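Non-reducing end beta-L-arabinofuranosidase (Bacteroides thetaiotaomicron, PDB 5MQO) probably hydrolyses glycosidic bonds in complex plant pectin, as a family GH127 glycoside hydrolase of a gut bacterium. Local coordinates at residues N266-R271 and I285-Q290; S276-N281 and S359-H364; R299-Y304 and I386-F391. One frame throughout, in Å; residues are numbered along the deposited sequence.

Interaction 1 (N266-R271 and I285-Q290)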
# COMPACT_ATOMS: atom_id res chain seq x y z
N ASN A 266 2.64 -17.98 19.13
CA ASN A 266 1.51 -18.91 19.29
C ASN A 266 0.40 -18.70 18.26
O ASN A 266 -0.12 -19.66 17.70
CB ASN A 266 0.93 -18.87 20.72
CG ASN A 266 1.89 -19.46 21.74
OD1 ASN A 266 2.55 -20.47 21.48
ND2 ASN A 266 1.98 -18.82 22.90
N LEU A 267 0.07 -17.44 18.01
CA LEU A 267 -0.92 -17.09 17.01
C LEU A 267 -0.63 -17.68 15.62
O LEU A 267 -1.56 -18.06 14.91
CB LEU A 267 -1.12 -15.58 16.98
CG LEU A 267 -1.84 -15.06 18.24
CD1 LEU A 267 -1.60 -13.59 18.48
CD2 LEU A 267 -3.34 -15.32 18.17
N ILE A 268 0.65 -17.80 15.25
CA ILE A 268 1.08 -18.46 13.98
C ILE A 268 0.98 -19.99 14.10
O ILE A 268 0.40 -20.71 13.24
CB ILE A 268 2.52 -18.05 13.61
CG1 ILE A 268 2.61 -16.56 13.29
CG2 ILE A 268 2.98 -18.82 12.39
CD1 ILE A 268 4.01 -16.01 13.15
N ASP A 269 1.56 -20.50 15.19
CA ASP A 269 1.56 -21.93 15.47
C ASP A 269 0.16 -22.57 15.52
O ASP A 269 0.02 -23.72 15.16
CB ASP A 269 2.32 -22.22 16.78
CG ASP A 269 3.82 -22.05 16.63
OD1 ASP A 269 4.32 -21.73 15.52
OD2 ASP A 269 4.50 -22.26 17.64
N ILE A 270 -0.83 -21.82 15.99
CA ILE A 270 -2.19 -22.32 16.07
C ILE A 270 -2.83 -22.49 14.69
O ILE A 270 -3.56 -23.44 14.49
CB ILE A 270 -3.05 -21.41 16.96
CG1 ILE A 270 -2.93 -21.86 18.41
CG2 ILE A 270 -4.54 -21.45 16.57
CD1 ILE A 270 -3.57 -20.90 19.41
N ARG A 271 -2.59 -21.59 13.75
CA ARG A 271 -3.26 -21.68 12.47
C ARG A 271 -3.27 -23.10 12.01
O ARG A 271 -2.22 -23.70 11.87
CB ARG A 271 -2.56 -20.90 11.38
CG ARG A 271 -2.64 -19.45 11.57
CD ARG A 271 -2.43 -18.68 10.30
NE ARG A 271 -3.27 -17.50 10.46
CZ ARG A 271 -4.46 -17.34 9.93
NH1 ARG A 271 -4.97 -18.24 9.09
NH2 ARG A 271 -5.14 -16.23 10.19
N ILE A 285 -4.87 -25.62 6.60
CA ILE A 285 -3.62 -26.31 6.92
C ILE A 285 -2.73 -25.37 7.74
O ILE A 285 -2.93 -24.16 7.71
CB ILE A 285 -2.90 -26.78 5.62
CG1 ILE A 285 -2.27 -25.60 4.82
CG2 ILE A 285 -3.88 -27.57 4.75
CD1 ILE A 285 -1.82 -25.92 3.41
N PRO A 286 -1.76 -25.92 8.48
CA PRO A 286 -0.83 -25.05 9.22
C PRO A 286 -0.09 -24.03 8.38
O PRO A 286 0.05 -24.21 7.19
CB PRO A 286 0.15 -26.05 9.81
CG PRO A 286 -0.71 -27.24 10.05
CD PRO A 286 -1.54 -27.33 8.83
N PHE A 287 0.39 -22.96 8.99
CA PHE A 287 1.09 -21.94 8.21
C PHE A 287 2.33 -22.47 7.54
O PHE A 287 2.63 -22.09 6.41
CB PHE A 287 1.42 -20.69 9.01
CG PHE A 287 2.10 -19.66 8.16
CD1 PHE A 287 1.38 -18.97 7.19
CD2 PHE A 287 3.48 -19.46 8.25
CE1 PHE A 287 2.03 -18.04 6.36
CE2 PHE A 287 4.13 -18.57 7.40
CZ PHE A 287 3.41 -17.85 6.47
N ARG A 288 3.04 -23.39 8.18
CA ARG A 288 4.34 -23.83 7.65
C ARG A 288 4.21 -24.72 6.43
O ARG A 288 5.19 -24.91 5.72
CB ARG A 288 5.18 -24.46 8.75
CG ARG A 288 5.49 -23.45 9.84
CD ARG A 288 6.40 -24.00 10.94
NE ARG A 288 6.87 -22.93 11.82
CZ ARG A 288 6.12 -22.28 12.72
NH1 ARG A 288 4.81 -22.57 12.91
NH2 ARG A 288 6.67 -21.31 13.45
N ASP A 289 3.00 -25.22 6.17
CA ASP A 289 2.68 -25.99 4.95
C ASP A 289 2.24 -25.12 3.78
O ASP A 289 2.13 -25.61 2.69
CB ASP A 289 1.60 -27.05 5.22
CG ASP A 289 2.00 -28.05 6.30
OD1 ASP A 289 3.08 -28.68 6.17
OD2 ASP A 289 1.25 -28.20 7.29
N GLN A 290 1.97 -23.83 4.02
CA GLN A 290 1.48 -22.92 2.99
C GLN A 290 2.61 -22.33 2.21
O GLN A 290 3.44 -21.63 2.79
CB GLN A 290 0.70 -21.76 3.63
CG GLN A 290 -0.62 -22.18 4.26
CD GLN A 290 -1.33 -21.02 4.94
OE1 GLN A 290 -1.36 -19.88 4.44
NE2 GLN A 290 -1.93 -21.31 6.08
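Asp269 and Arg288 meet in a salt bridge carried by one carboxylate oxygen. OD1 of Asp269 lies 2.8 Å from NH1 of Arg288 and also takes a weak bond from NH2 of the same guanidinium. The oxygen is approached on its anti side, with the donor lifted out of the carboxylate plane, and the two flat groups are turned 60° apart, so this is not the flat, two-oxygen pairing of an acid with a guanidinium. Beside the bridge, CG2 of Ile268 packs at 4.2 Å against CB of Phe287, the two side chains lying alongside and pointing the same way. Nearby, the carbonyl O of Arg271 receives a CA-H...O contact from CA of Pro286, 3.3 Å away. The contact thus joins the C-terminal turn of helix 258-270 to the short 3-10 turn 287-289, within the helical catalytic domain of this GH127 enzyme, where the chain loops back before entering helix 297-314. Arg288 reaches the acid with its aliphatic chain stretched out, and its NH2 has a second acid, Glu316. With CG opposite its backbone N (chi1 -179°), Phe287 runs its ring alongside Ile268 and on among Val307, Leu319 and Leu323 of the next two helices. Arg271 turns its guanidinium to the carbonyl O of Asn281 and the hydroxyl of Tyr245.

Interaction 2 (S276-N281 and S359-H364)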
# COMPACT_ATOMS: atom_id res chain seq x y z
N SER A 276 -11.76 -28.23 10.46
CA SER A 276 -12.32 -27.45 9.35
C SER A 276 -12.05 -25.92 9.44
O SER A 276 -12.94 -25.05 9.59
CB SER A 276 -13.81 -27.80 9.17
OG SER A 276 -14.43 -28.03 10.43
N GLY A 277 -10.77 -25.60 9.36
CA GLY A 277 -10.37 -24.29 8.90
C GLY A 277 -10.62 -24.18 7.40
O GLY A 277 -11.06 -25.13 6.75
N THR A 278 -10.36 -23.01 6.83
CA THR A 278 -10.73 -22.75 5.48
C THR A 278 -9.60 -22.06 4.75
O THR A 278 -8.83 -21.32 5.35
CB THR A 278 -12.03 -21.92 5.42
OG1 THR A 278 -11.96 -20.82 6.32
CG2 THR A 278 -13.23 -22.76 5.83
N ASP A 279 -9.48 -22.32 3.45
CA ASP A 279 -8.58 -21.55 2.60
C ASP A 279 -8.91 -20.05 2.75
O ASP A 279 -8.04 -19.22 2.85
CB ASP A 279 -8.73 -21.99 1.13
CG ASP A 279 -8.26 -23.42 0.87
OD1 ASP A 279 -7.59 -24.00 1.78
OD2 ASP A 279 -8.58 -23.95 -0.25
N ASP A 280 -10.19 -19.75 2.79
CA ASP A 280 -10.68 -18.39 2.88
C ASP A 280 -10.15 -17.65 4.09
O ASP A 280 -9.83 -16.48 3.97
CB ASP A 280 -12.21 -18.41 2.87
CG ASP A 280 -12.81 -17.09 2.50
OD1 ASP A 280 -12.31 -16.40 1.56
OD2 ASP A 280 -13.82 -16.76 3.13
N ASN A 281 -10.01 -18.34 5.22
CA ASN A 281 -9.29 -17.78 6.39
C ASN A 281 -7.82 -18.27 6.53
O ASN A 281 -7.25 -18.20 7.64
CB ASN A 281 -10.07 -18.01 7.69
CG ASN A 281 -9.48 -17.24 8.87
OD1 ASN A 281 -9.10 -16.05 8.76
ND2 ASN A 281 -9.35 -17.93 10.01
N SER A 359 -14.11 -31.24 0.09
CA SER A 359 -12.86 -30.47 0.19
C SER A 359 -12.90 -29.10 -0.50
O SER A 359 -12.09 -28.23 -0.17
CB SER A 359 -11.68 -31.27 -0.37
OG SER A 359 -11.37 -32.36 0.47
N ILE A 360 -13.80 -28.92 -1.47
CA ILE A 360 -13.92 -27.66 -2.22
C ILE A 360 -14.75 -26.64 -1.44
O ILE A 360 -15.93 -26.84 -1.20
CB ILE A 360 -14.53 -27.89 -3.62
CG1 ILE A 360 -13.66 -28.87 -4.40
CG2 ILE A 360 -14.66 -26.56 -4.38
CD1 ILE A 360 -14.31 -29.40 -5.65
N GLN A 361 -14.12 -25.53 -1.05
CA GLN A 361 -14.76 -24.55 -0.18
C GLN A 361 -15.10 -23.29 -0.94
O GLN A 361 -14.49 -23.00 -1.95
CB GLN A 361 -13.81 -24.18 0.94
CG GLN A 361 -13.47 -25.30 1.91
CD GLN A 361 -12.35 -24.92 2.86
OE1 GLN A 361 -11.68 -23.87 2.70
NE2 GLN A 361 -12.12 -25.75 3.83
N LYS A 362 -16.06 -22.51 -0.44
CA LYS A 362 -16.26 -21.13 -0.90
C LYS A 362 -15.15 -20.18 -0.39
O LYS A 362 -14.65 -20.34 0.72
CB LYS A 362 -17.65 -20.60 -0.53
CG LYS A 362 -18.75 -21.14 -1.45
CD LYS A 362 -20.12 -21.16 -0.79
CE LYS A 362 -20.56 -19.77 -0.40
NZ LYS A 362 -21.58 -19.83 0.67
N VAL A 363 -14.79 -19.21 -1.23
CA VAL A 363 -13.93 -18.07 -0.85
C VAL A 363 -14.68 -16.78 -1.18
O VAL A 363 -15.70 -16.81 -1.86
CB VAL A 363 -12.55 -18.11 -1.55
CG1 VAL A 363 -11.86 -19.43 -1.28
CG2 VAL A 363 -12.64 -17.88 -3.06
N HIS A 364 -14.20 -15.65 -0.69
CA HIS A 364 -14.80 -14.35 -1.05
C HIS A 364 -13.78 -13.23 -0.88
O HIS A 364 -12.94 -13.30 -0.00
CB HIS A 364 -16.09 -14.08 -0.24
CG HIS A 364 -15.85 -13.72 1.20
ND1 HIS A 364 -15.02 -14.45 2.03
CD2 HIS A 364 -16.34 -12.71 1.97
CE1 HIS A 364 -15.01 -13.90 3.24
NE2 HIS A 364 -15.80 -12.84 3.22
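Gln361 lays its side-chain amide along the backbone of Gly277 to Asp279 and bonds to it at two points. Its OE1 accepts the N-H of Asp279 at 2.8 Å, the donor lying in the carbonyl plane, while its NE2 gives a hydrogen to O of Gly277 at 3.2 Å, on a lone pair of that carbonyl. The side chain, extended beyond CG, passes Thr278 at a slant, with CG2 of the threonine 3.7 Å from OE1. A leucine at this position would probably leave both the Asp279 N-H and the Gly277 carbonyl without these partners and weaken the hold of the strand on this end of the loop. The pairing joins the long loop between helices 258-270 and 297-314 to strand 361-364, one half of a small two-stranded antiparallel sheet with 347-349, inside the GH127 catalytic domain. At the other end of the contact Asp280 and His364 cross nearly at right angles, carboxylate and imidazole planes 57° apart. OD1 accepts the backbone N-H of His364 at 3.0 Å from above the carboxylate plane. OD2 lies at the edge of the ring, 2.8 Å from ND1, in a bent, weak bond. A chi1 of -161°, which swings the Asp280 carboxylate away from its own backbone N, brings OD1 to the strand N-H and OD2 to the ring, with OD1 also weakly bonded to ND1. Asp279 turns its carboxylate to Arg284 and Ser349, and the His364 ring packs edge-to-face with His296.

Interaction 3 (R299-Y304 and I386-F391)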
# COMPACT_ATOMS: atom_id res chain seq x y z
N ARG A 299 -7.19 -10.68 4.79
CA ARG A 299 -6.77 -11.62 5.81
C ARG A 299 -5.42 -12.25 5.43
O ARG A 299 -4.52 -12.31 6.26
CB ARG A 299 -7.84 -12.69 6.03
CG ARG A 299 -9.16 -12.19 6.65
CD ARG A 299 -10.06 -13.31 7.18
NE ARG A 299 -11.43 -13.28 6.64
CZ ARG A 299 -12.36 -14.25 6.80
NH1 ARG A 299 -12.14 -15.37 7.52
NH2 ARG A 299 -13.56 -14.10 6.25
N ALA A 300 -5.29 -12.65 4.17
CA ALA A 300 -4.05 -13.22 3.64
C ALA A 300 -2.85 -12.30 3.82
O ALA A 300 -1.82 -12.64 4.39
CB ALA A 300 -4.23 -13.49 2.16
N ASN A 301 -3.00 -11.11 3.27
CA ASN A 301 -1.88 -10.22 3.18
C ASN A 301 -1.50 -9.72 4.57
O ASN A 301 -0.31 -9.68 4.87
CB ASN A 301 -2.19 -9.09 2.23
CG ASN A 301 -2.16 -9.51 0.77
OD1 ASN A 301 -1.72 -10.60 0.41
ND2 ASN A 301 -2.62 -8.60 -0.09
N TYR A 302 -2.47 -9.39 5.43
CA TYR A 302 -2.17 -8.99 6.82
C TYR A 302 -1.50 -10.12 7.61
O TYR A 302 -0.59 -9.85 8.38
CB TYR A 302 -3.41 -8.43 7.56
CG TYR A 302 -3.70 -6.98 7.24
CD1 TYR A 302 -3.09 -5.97 7.95
CD2 TYR A 302 -4.53 -6.62 6.21
CE1 TYR A 302 -3.32 -4.62 7.66
CE2 TYR A 302 -4.77 -5.29 5.91
CZ TYR A 302 -4.17 -4.29 6.64
OH TYR A 302 -4.41 -2.96 6.33
N LEU A 303 -1.92 -11.37 7.38
CA LEU A 303 -1.21 -12.56 7.92
C LEU A 303 0.22 -12.54 7.48
O LEU A 303 1.10 -12.61 8.32
CB LEU A 303 -1.82 -13.89 7.46
CG LEU A 303 -1.02 -15.20 7.67
CD1 LEU A 303 -0.77 -15.50 9.12
CD2 LEU A 303 -1.75 -16.39 7.08
N TYR A 304 0.45 -12.43 6.17
CA TYR A 304 1.82 -12.53 5.64
C TYR A 304 2.73 -11.44 6.24
O TYR A 304 3.88 -11.72 6.63
CB TYR A 304 1.87 -12.55 4.09
CG TYR A 304 0.93 -13.52 3.44
CD1 TYR A 304 0.64 -14.73 4.04
CD2 TYR A 304 0.30 -13.22 2.22
CE1 TYR A 304 -0.23 -15.63 3.46
CE2 TYR A 304 -0.56 -14.13 1.63
CZ TYR A 304 -0.83 -15.33 2.26
OH TYR A 304 -1.68 -16.26 1.74
N ILE A 386 -3.42 -2.34 0.61
CA ILE A 386 -2.65 -1.83 1.75
C ILE A 386 -1.93 -2.98 2.44
O ILE A 386 -0.85 -2.80 2.97
CB ILE A 386 -3.57 -1.10 2.78
CG1 ILE A 386 -4.15 0.17 2.16
CG2 ILE A 386 -2.82 -0.79 4.10
CD1 ILE A 386 -5.20 0.87 2.99
N GLY A 387 -2.58 -4.13 2.47
CA GLY A 387 -1.97 -5.32 3.05
C GLY A 387 -0.74 -5.75 2.29
O GLY A 387 0.31 -5.97 2.88
N ASN A 388 -0.86 -5.86 0.97
CA ASN A 388 0.27 -6.19 0.11
C ASN A 388 1.40 -5.15 0.29
O ASN A 388 2.58 -5.51 0.27
CB ASN A 388 -0.17 -6.25 -1.34
CG ASN A 388 0.85 -6.91 -2.26
OD1 ASN A 388 1.56 -7.86 -1.89
ND2 ASN A 388 0.89 -6.44 -3.50
N MET A 389 1.04 -3.89 0.47
CA MET A 389 2.01 -2.82 0.68
C MET A 389 2.81 -3.01 1.98
O MET A 389 4.03 -2.95 1.98
CB MET A 389 1.28 -1.48 0.71
CG MET A 389 2.20 -0.30 0.92
SD MET A 389 1.33 1.24 1.14
CE MET A 389 2.62 2.18 1.93
N LEU A 390 2.09 -3.22 3.08
CA LEU A 390 2.67 -3.46 4.39
C LEU A 390 3.42 -4.81 4.48
O LEU A 390 4.42 -4.89 5.16
CB LEU A 390 1.58 -3.41 5.45
CG LEU A 390 0.77 -2.14 5.71
CD1 LEU A 390 -0.42 -2.47 6.63
CD2 LEU A 390 1.59 -1.03 6.33
N PHE A 391 2.94 -5.85 3.80
CA PHE A 391 3.72 -7.09 3.64
C PHE A 391 5.07 -6.74 3.00
O PHE A 391 6.13 -7.06 3.55
CB PHE A 391 2.95 -8.14 2.82
CG PHE A 391 3.71 -9.44 2.52
CD1 PHE A 391 4.58 -10.02 3.45
CD2 PHE A 391 3.50 -10.11 1.32
CE1 PHE A 391 5.25 -11.22 3.17
CE2 PHE A 391 4.17 -11.31 1.04
CZ PHE A 391 5.06 -11.86 1.96
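Tyr304 sets its CB over the centre of the Phe391 ring, 3.6 Å from the centroid and almost along the ring normal, a well-aimed CH-pi contact. The two rings also form an edge-to-face pair, the tyrosine edge turned toward the phenylalanine face with planes 56° apart. Phe391 offers that face because its CG stands opposite the backbone N (chi1 177°), which carries the ring toward the neighbouring helix. Tyr304 has its CG beside the backbone N instead; its ring swings back along its own helix and lies over O of Ala300, and the side chain also touches Ile326 and Ile330 of helix 317-333. One turn earlier Asn301 faces Gly387, its CB 3.6 Å from the glycine carbonyl C. Glycine's lack of a CB lets the backbones come this close, CA of Asn301 and CA of Gly387 being 4.9 Å apart. The amide of Asn301 is secured by others: OD1 bonds to the hydroxyl of Tyr367 and ND2 to the carbonyl O of Ala384. Tyr302 starts out pointing away, yet its ring returns to the second helix. One face covers CA of Gly387, with the contact offset toward the rim, and CE1 touches CD1 of Leu390 at 3.8 Å. Its OH lies 3.5 Å from CG2 of Ile386 and is hydrogen-bonded to Asn461. The segments run almost parallel, crossing at 15° with axes 7.9 Å apart: close parallel helix packing in the buried interior of the (alpha/alpha)6-barrel catalytic domain of GH127, in the six-hairpin glycosidase clan.

In the fold
All three interactions lie in the GH127 catalytic domain. Interactions 1 and 2 lie about 25 and 26 Å from the centre of the chain, interaction 3 about 9 Å. The loop between helices 258-270 and 297-314 supplies one side of each of the two outer contacts, and Arg271 NH1 probably bonds across them to Asn281 O at 2.7 Å. Helix 297-314 leads inward: CD1 of Leu303 packs 3.5 Å from NE of Arg271, while NH2 of Arg299 lies 3.3 Å from CE1 of His364. The centres of interactions 1 and 2 are about 15 Å apart. Those of interactions 1 and 3 are about 16 Å apart, and those of interactions 2 and 3 about 18 Å.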